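Local coordinates for Arf-GAP domain and FG repeat-containing protein 1 (PDB 2OLM) that serves as a cofactor for HIV-1 Rev in moving viral RNAs from the nuclear periphery to the cytoplasm and is required for vesicle docking or fusion during acrosome biogenesis, at residues A[35-40]-A[47-52]; A[41-46]-A[60-65]. All blocks are in the same frame, centred on the assembly; numbering follows the deposited sequence.

Contact 1: A[35-40]-A[47-52]; sequences GPTYVN and VCTSCS. With ZN (zinc ion), chain B.
The C4 zinc finger of the Arf-GAP domain closes here: a classic beta bulge joins T37 and Y38 to V47, one residue before the zinc ligand C48. Three backbone bonds define it. V47 O accepts from both T37 N and Y38 N, each at 2.9 Å, and the two bonds differ in shape: the Y38 N-H arrives nearly in line with the carbonyl (C=O...N 168°), whereas that of T37 comes in off the axis (136°), tilted from the carbonyl plane. V47 N answers to Y38 O, completing an antiparallel hydrogen-bonded pair that puts the Y38 and V47 side chains on one face of the sheet, Y38 CB lying 4.0 Å from V47 CG2.

Beyond the bulge the hydroxyls of T37 and T49 are hydrogen-bonded, OG1 to OG1, at 2.8 Å, their side chains crossing at about a right angle. T49 OG1 also sits at the edge of the Y38 ring, 3.6 Å from CE2. One helical turn on from C48, S52 OG reaches back to C48 O at 2.8 Å; S52 N approaches the same oxygen from the opposite face of its plane, so two bonds grip that carbonyl. S52 OG, so held, lies 3.3 Å from Y38 CB.

C48 caps helix 49-55: chi1 of 75° places SG between the backbone N and the carbonyl carbon, where it accepts from C51 N and binds zinc at 2.3 Å; C51 SG, C28 and C31 complete the site. Strand 38-40 lies between strands 45-47 and 64-66, with S52 packing on V64 of the latter, and V47 and N40 both lean on L55 of the helix.

Contact 2: A[41-46]-A[60-65]; sequences MTVGSF and PPHRVK. With SO4 (sulfate ion), chain C.
Two hydrogen bonds join the hairpin loop of the Arf-GAP zinc finger, at M41 and T42, to the chain entering strand 64-66. M41 N donates to R63 O at 2.8 Å, with a C=O...N angle of 170° although the N-H itself is bent to 142°. The second uses a side chain: R63 N gives its hydrogen to T42 OG1 at 2.9 Å, and this bond is straighter. The hairpin turns back through a G1 beta bulge, G44 and S45 both facing N40.

Apolar contact centres on H62. The methyl CG2 of T42 stands 3.7 Å from the centroid of the imidazole and almost on the ring normal, a CH-pi contact squarely over one face. T42 chi1 of -64° keeps OG1 beside the backbone N, where it meets R63 N, and sends CG2 to the position anti to that nitrogen, over the ring. V43 CG1 approaches H62 CE1 obliquely at 3.9 Å. In a separate apolar contact M41 CG meets K65 CD at 4.1 Å, the two side chains crossing at a slant.

A sulfate, probably from the crystallisation liquor, is bound by R63, whose guanidinium grips it edge-on with two nearly straight bonds, NH1 to O4 and NH2 to O1, both 2.9 Å. K65 CE lies over one face of that guanidinium, offset toward the rim; the lysine's aliphatic chain runs past the sulfate while NZ forms a salt bridge with E76.

N40, in the middle strand 38-40, bonds to H62 ND1 through ND2 and to T42 N through OD1, bracing both sides of the contact. H62 also packs on L55 of helix 49-55 and meets Y120 of helix 109-121 edge-to-face; V43 rests on W92 of helix 84-92.

Overall arrangement
From the N terminus, helix 3-20 leads to the first zinc-ligand pair, C28 and C31, and then to 35-40. Contact 1 closes the short hairpin from 35-40 to 47-52 and brings in the second ligand pair. Contact 2 closes a longer loop, from 41-46 to 60-65, with helix 49-55 inside it. The segments alternate along the chain, so the two closures cross rather than nest. Their centres are 9 Å apart, and strand 38-40 joins them: V39 N lies 2.8 Å from K65 O and N40 N 2.8 Å from S45 O, both probable hydrogen bonds. Contact 1 ties the sheet to the zinc site and the start of helix 49-55, and contact 2 ties the hairpin's loop to strand 64-66.

Contact 1: A[35-40]-A[47-52]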
ATOM      1  N   GLY A  35     -13.224   6.416   6.115  1.00 19.43           N
ATOM      2  CA  GLY A  35     -11.827   6.106   6.029  1.00 18.52           C
ATOM      3  C   GLY A  35     -11.011   7.173   5.323  1.00 17.73           C
ATOM      4  O   GLY A  35     -11.502   7.828   4.384  1.00 20.48           O
ATOM      5  N   PRO A  36      -9.798   7.386   5.807  1.00 14.75           N
ATOM      6  CA  PRO A  36      -8.931   8.351   5.142  1.00 13.79           C
ATOM      7  C   PRO A  36      -8.368   7.865   3.818  1.00 13.46           C
ATOM      8  O   PRO A  36      -8.079   6.684   3.640  1.00 16.29           O
ATOM      9  CB  PRO A  36      -7.818   8.601   6.148  1.00 16.37           C
ATOM     10  CG  PRO A  36      -7.826   7.482   7.043  1.00 21.31           C
ATOM     11  CD  PRO A  36      -9.177   6.832   7.005  1.00 16.80           C
ATOM     12  N   THR A  37      -8.186   8.841   2.935  1.00 13.29           N
ATOM     13  CA  THR A  37      -7.610   8.667   1.609  1.00 12.24           C
ATOM     14  C   THR A  37      -6.367   9.563   1.388  1.00 10.98           C
ATOM     15  O   THR A  37      -5.631   9.391   0.425  1.00 12.06           O
ATOM     16  CB  THR A  37      -8.648   9.055   0.559  1.00 11.52           C
ATOM     17  OG1 THR A  37      -9.277  10.282   0.916  1.00 13.39           O
ATOM     18  CG2 THR A  37      -9.749   7.970   0.485  1.00 14.90           C
ATOM     19  N   TYR A  38      -6.209  10.608   2.231  1.00  9.31           N
ATOM     20  CA  TYR A  38      -5.092  11.562   2.151  1.00 10.00           C
ATOM     21  C   TYR A  38      -4.434  11.710   3.511  1.00  9.69           C
ATOM     22  O   TYR A  38      -5.034  11.436   4.530  1.00 10.06           O
ATOM     23  CB  TYR A  38      -5.574  12.946   1.675  1.00  9.59           C
ATOM     24  CG  TYR A  38      -5.926  12.896   0.194  1.00  9.94           C
ATOM     25  CD1 TYR A  38      -5.053  13.379  -0.764  1.00  8.95           C
ATOM     26  CD2 TYR A  38      -7.090  12.295  -0.226  1.00 10.19           C
ATOM     27  CE1 TYR A  38      -5.327  13.273  -2.102  1.00  8.93           C
ATOM     28  CE2 TYR A  38      -7.379  12.187  -1.580  1.00  9.08           C
ATOM     29  CZ  TYR A  38      -6.493  12.663  -2.492  1.00 10.48           C
ATOM     30  OH  TYR A  38      -6.766  12.490  -3.854  1.00 11.05           O
ATOM     31  N   VAL A  39      -3.176  12.112   3.482  1.00  8.20           N
ATOM     32  CA  VAL A  39      -2.541  12.647   4.695  0.50  8.30           C
ATOM     33  C   VAL A  39      -2.456  14.154   4.584  1.00  7.78           C
ATOM     34  O   VAL A  39      -2.172  14.731   3.527  1.00  9.62           O
ATOM     35  CB  VAL A  39      -1.146  12.095   4.996  0.50  9.77           C
ATOM     36  CG1 VAL A  39      -1.217  10.594   5.452  0.50  8.19           C
ATOM     37  CG2 VAL A  39      -0.219  12.305   3.819  0.50  8.27           C
ATOM     38  N   ASN A  40      -2.767  14.804   5.707  1.00  8.20           N
ATOM     39  CA  ASN A  40      -2.627  16.231   5.854  1.00  6.90           C
ATOM     40  C   ASN A  40      -1.272  16.446   6.480  1.00  6.55           C
ATOM     41  O   ASN A  40      -1.083  16.261   7.683  1.00  8.03           O
ATOM     42  CB  ASN A  40      -3.728  16.823   6.696  1.00  7.30           C
ATOM     43  CG  ASN A  40      -3.550  18.274   6.951  1.00  7.19           C
ATOM     44  OD1 ASN A  40      -2.540  18.820   6.556  1.00  8.56           O
ATOM     45  ND2 ASN A  40      -4.533  18.920   7.615  1.00  7.96           N
ATOM     46  N   VAL A  47      -6.930  11.977   6.594  1.00  8.11           N
ATOM     47  CA  VAL A  47      -8.218  12.622   6.303  1.00  9.41           C
ATOM     48  C   VAL A  47      -8.853  12.034   5.025  1.00 10.02           C
ATOM     49  O   VAL A  47      -8.166  11.457   4.200  1.00 10.34           O
ATOM     50  CB  VAL A  47      -8.083  14.167   6.139  1.00  8.35           C
ATOM     51  CG1 VAL A  47      -7.715  14.765   7.486  1.00 10.64           C
ATOM     52  CG2 VAL A  47      -6.969  14.523   5.123  1.00  9.06           C
ATOM     53  N   CYS A  48     -10.139  12.257   4.865  1.00 10.32           N
ATOM     54  CA  CYS A  48     -10.902  11.756   3.709  1.00 10.00           C
ATOM     55  C   CYS A  48     -10.820  12.784   2.564  1.00 12.74           C
ATOM     56  O   CYS A  48     -10.271  13.895   2.727  1.00 10.62           O
ATOM     57  CB  CYS A  48     -12.368  11.515   4.126  1.00 11.31           C
ATOM     58  SG  CYS A  48     -13.410  12.957   4.331  1.00 11.69           S
ATOM     59  N   THR A  49     -11.346  12.442   1.376  1.00 11.01           N
ATOM     60  CA  THR A  49     -11.275  13.325   0.253  1.00 10.76           C
ATOM     61  C   THR A  49     -12.063  14.592   0.385  1.00 11.21           C
ATOM     62  O   THR A  49     -11.610  15.673   0.009  1.00 11.25           O
ATOM     63  CB  THR A  49     -11.680  12.536  -1.020  1.00 12.63           C
ATOM     64  OG1 THR A  49     -10.814  11.388  -1.127  1.00 14.60           O
ATOM     65  CG2 THR A  49     -11.630  13.439  -2.226  1.00 14.40           C
ATOM     66  N   SER A  50     -13.266  14.501   0.967  1.00 10.61           N
ATOM     67  CA  SER A  50     -14.104  15.640   1.118  1.00 10.48           C
ATOM     68  C   SER A  50     -13.469  16.667   2.076  1.00 10.09           C
ATOM     69  O   SER A  50     -13.424  17.851   1.788  1.00 11.68           O
ATOM     70  CB  SER A  50     -15.497  15.235   1.594  1.00 13.62           C
ATOM     71  OG  SER A  50     -16.317  16.352   1.670  1.00 21.05           O
ATOM     72  N   CYS A  51     -12.967  16.170   3.196  1.00 10.17           N
ATOM     73  CA  CYS A  51     -12.308  17.084   4.114  1.00 10.13           C
ATOM     74  C   CYS A  51     -11.049  17.639   3.508  1.00  8.86           C
ATOM     75  O   CYS A  51     -10.765  18.832   3.741  1.00  9.49           O
ATOM     76  CB  CYS A  51     -11.990  16.388   5.417  1.00  9.26           C
ATOM     77  SG  CYS A  51     -13.477  16.077   6.455  1.00 10.89           S
ATOM     78  N   SER A  52     -10.321  16.843   2.715  1.00  8.59           N
ATOM     79  CA  SER A  52      -9.147  17.366   2.012  1.00  7.77           C
ATOM     80  C   SER A  52      -9.525  18.545   1.112  1.00 10.01           C
ATOM     81  O   SER A  52      -8.827  19.564   1.055  1.00  9.14           O
ATOM     82  CB  SER A  52      -8.488  16.287   1.202  1.00  9.25           C
ATOM     83  OG  SER A  52      -7.953  15.260   2.001  1.00 11.70           O
TER
HETATM   84 ZN    ZN B 201     -13.474  13.727   6.506  1.00 11.19          ZN

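Contact 2: A[41-46]-A[60-65]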
ATOM      1  N   MET A  41      -0.289  16.765   5.637  1.00  6.72           N
ATOM      2  CA  MET A  41       1.093  16.962   6.067  1.00  8.10           C
ATOM      3  C   MET A  41       1.326  18.207   6.893  1.00  9.17           C
ATOM      4  O   MET A  41       2.314  18.301   7.592  1.00  8.99           O
ATOM      5  CB  MET A  41       2.030  16.999   4.826  1.00 10.73           C
ATOM      6  CG  MET A  41       2.271  15.595   4.198  1.00 11.51           C
ATOM      7  SD  MET A  41       2.946  14.359   5.337  1.00 13.97           S
ATOM      8  CE  MET A  41       4.279  15.205   6.021  1.00 12.04           C
ATOM      9  N   THR A  42       0.413  19.154   6.831  1.00  7.55           N
ATOM     10  CA  THR A  42       0.500  20.356   7.652  1.00  7.02           C
ATOM     11  C   THR A  42       0.431  20.043   9.124  1.00  9.05           C
ATOM     12  O   THR A  42       1.189  20.618   9.917  1.00  9.05           O
ATOM     13  CB  THR A  42      -0.583  21.369   7.224  1.00  7.65           C
ATOM     14  OG1 THR A  42      -0.344  21.790   5.874  1.00  9.48           O
ATOM     15  CG2 THR A  42      -0.644  22.583   8.165  1.00  8.78           C
ATOM     16  N   VAL A  43      -0.468  19.121   9.524  1.00  8.39           N
ATOM     17  CA  VAL A  43      -0.593  18.748  10.914  1.00  7.85           C
ATOM     18  C   VAL A  43      -0.242  17.301  11.235  1.00  7.44           C
ATOM     19  O   VAL A  43      -0.092  16.963  12.421  1.00  9.05           O
ATOM     20  CB  VAL A  43      -1.976  19.039  11.497  1.00  9.11           C
ATOM     21  CG1 VAL A  43      -2.318  20.536  11.353  1.00 10.63           C
ATOM     22  CG2 VAL A  43      -3.067  18.160  10.887  1.00 10.15           C
ATOM     23  N   GLY A  44      -0.075  16.444  10.213  1.00  7.91           N
ATOM     24  CA  GLY A  44       0.259  15.038  10.450  1.00  7.89           C
ATOM     25  C   GLY A  44      -0.923  14.129  10.696  1.00  8.00           C
ATOM     26  O   GLY A  44      -0.836  13.209  11.519  1.00  9.98           O
ATOM     27  N   SER A  45      -2.031  14.376  10.015  1.00  7.73           N
ATOM     28  CA  SER A  45      -3.284  13.632  10.204  1.00  8.55           C
ATOM     29  C   SER A  45      -3.619  12.849   8.955  1.00  8.49           C
ATOM     30  O   SER A  45      -3.048  13.043   7.881  1.00  9.49           O
ATOM     31  CB  SER A  45      -4.445  14.568  10.534  1.00  9.10           C
ATOM     32  OG  SER A  45      -4.633  15.455   9.462  1.00  7.52           O
ATOM     33  N   PHE A  46      -4.600  11.965   9.115  1.00  9.24           N
ATOM     34  CA  PHE A  46      -5.155  11.138   8.029  1.00  9.13           C
ATOM     35  C   PHE A  46      -6.577  11.540   7.822  1.00  8.40           C
ATOM     36  O   PHE A  46      -7.378  11.499   8.767  1.00  9.31           O
ATOM     37  CB  PHE A  46      -5.045   9.628   8.403  1.00  9.79           C
ATOM     38  CG  PHE A  46      -3.652   9.140   8.515  1.00 10.28           C
ATOM     39  CD1 PHE A  46      -3.060   8.453   7.474  1.00 14.01           C
ATOM     40  CD2 PHE A  46      -2.894   9.386   9.629  1.00 12.82           C
ATOM     41  CE1 PHE A  46      -1.746   8.027   7.551  1.00 12.93           C
ATOM     42  CE2 PHE A  46      -1.590   8.961   9.706  1.00 13.94           C
ATOM     43  CZ  PHE A  46      -1.020   8.264   8.674  1.00 11.86           C
ATOM     44  N   PRO A  60      -3.701  30.170   5.170  1.00  8.96           N
ATOM     45  CA  PRO A  60      -3.094  29.319   4.151  1.00  8.74           C
ATOM     46  C   PRO A  60      -3.698  27.911   4.137  1.00  7.99           C
ATOM     47  O   PRO A  60      -4.162  27.412   5.175  1.00  8.19           O
ATOM     48  CB  PRO A  60      -1.603  29.282   4.536  1.00  8.65           C
ATOM     49  CG  PRO A  60      -1.439  30.369   5.574  1.00  9.86           C
ATOM     50  CD  PRO A  60      -2.755  30.445   6.246  1.00  8.76           C
ATOM     51  N   PRO A  61      -3.676  27.267   2.962  1.00  7.40           N
ATOM     52  CA  PRO A  61      -4.291  25.940   2.878  1.00  7.38           C
ATOM     53  C   PRO A  61      -3.430  24.866   3.447  1.00  7.12           C
ATOM     54  O   PRO A  61      -2.207  24.974   3.399  1.00  7.98           O
ATOM     55  CB  PRO A  61      -4.427  25.711   1.369  1.00  7.97           C
ATOM     56  CG  PRO A  61      -3.324  26.540   0.776  1.00  8.88           C
ATOM     57  CD  PRO A  61      -3.159  27.716   1.638  1.00  8.44           C
ATOM     58  N   HIS A  62      -4.029  23.786   3.920  1.00  7.60           N
ATOM     59  CA  HIS A  62      -3.277  22.635   4.411  1.00  7.06           C
ATOM     60  C   HIS A  62      -2.824  21.748   3.240  1.00  7.77           C
ATOM     61  O   HIS A  62      -3.527  21.678   2.220  1.00 10.57           O
ATOM     62  CB  HIS A  62      -4.071  21.845   5.438  1.00  6.65           C
ATOM     63  CG  HIS A  62      -4.221  22.547   6.759  1.00  7.08           C
ATOM     64  ND1 HIS A  62      -4.350  21.873   7.952  1.00  8.53           N
ATOM     65  CD2 HIS A  62      -4.192  23.866   7.079  1.00  8.09           C
ATOM     66  CE1 HIS A  62      -4.452  22.747   8.939  1.00  7.55           C
ATOM     67  NE2 HIS A  62      -4.346  23.960   8.444  1.00  8.47           N
ATOM     68  N   ARG A  63      -1.692  21.102   3.418  1.00  7.17           N
ATOM     69  CA  ARG A  63      -1.039  20.337   2.380  1.00  7.43           C
ATOM     70  C   ARG A  63      -1.449  18.898   2.475  1.00  7.91           C
ATOM     71  O   ARG A  63      -1.004  18.188   3.350  1.00 12.04           O
ATOM     72  CB  ARG A  63       0.471  20.450   2.561  1.00  9.34           C
ATOM     73  CG  ARG A  63       1.298  19.936   1.414  1.00  9.02           C
ATOM     74  CD  ARG A  63       1.177  20.765   0.159  1.00 11.11           C
ATOM     75  NE  ARG A  63       2.168  20.292  -0.808  1.00 12.12           N
ATOM     76  CZ  ARG A  63       1.988  19.300  -1.658  1.00 10.85           C
ATOM     77  NH1 ARG A  63       0.810  18.724  -1.824  1.00 10.74           N
ATOM     78  NH2 ARG A  63       2.987  18.906  -2.409  1.00 12.69           N
ATOM     79  N   VAL A  64      -2.277  18.444   1.544  1.00  8.49           N
ATOM     80  CA  VAL A  64      -2.769  17.061   1.542  1.00  8.40           C
ATOM     81  C   VAL A  64      -2.136  16.272   0.406  1.00 10.83           C
ATOM     82  O   VAL A  64      -1.991  16.787  -0.704  1.00 12.00           O
ATOM     83  CB  VAL A  64      -4.289  17.002   1.470  1.00  9.86           C
ATOM     84  CG1 VAL A  64      -4.942  17.665   2.724  1.00  9.90           C
ATOM     85  CG2 VAL A  64      -4.811  17.653   0.164  1.00 10.71           C
ATOM     86  N   LYS A  65      -1.789  15.022   0.695  1.00  9.38           N
ATOM     87  CA  LYS A  65      -1.149  14.135  -0.237  1.00  8.40           C
ATOM     88  C   LYS A  65      -1.844  12.785  -0.201  1.00  8.29           C
ATOM     89  O   LYS A  65      -2.226  12.257   0.854  1.00  9.08           O
ATOM     90  CB  LYS A  65       0.305  13.954   0.118  1.00 10.58           C
ATOM     91  CG  LYS A  65       1.097  15.256   0.054  1.00 11.70           C
ATOM     92  CD  LYS A  65       2.608  15.018   0.148  1.00 15.06           C
ATOM     93  CE  LYS A  65       3.366  16.283  -0.008  1.00 14.86           C
ATOM     94  NZ  LYS A  65       4.828  16.001  -0.287  1.00 18.28           N
TER
HETATM   95  S   SO4 C2001       1.522  15.968  -4.365  1.00 11.98           S
HETATM   96  O1  SO4 C2001       2.816  16.570  -4.036  1.00 13.19           O
HETATM   97  O2  SO4 C2001       1.376  14.713  -3.696  1.00 13.86           O
HETATM   98  O3  SO4 C2001       1.509  15.795  -5.835  1.00 13.13           O
HETATM   99  O4  SO4 C2001       0.403  16.883  -3.979  1.00 11.42           O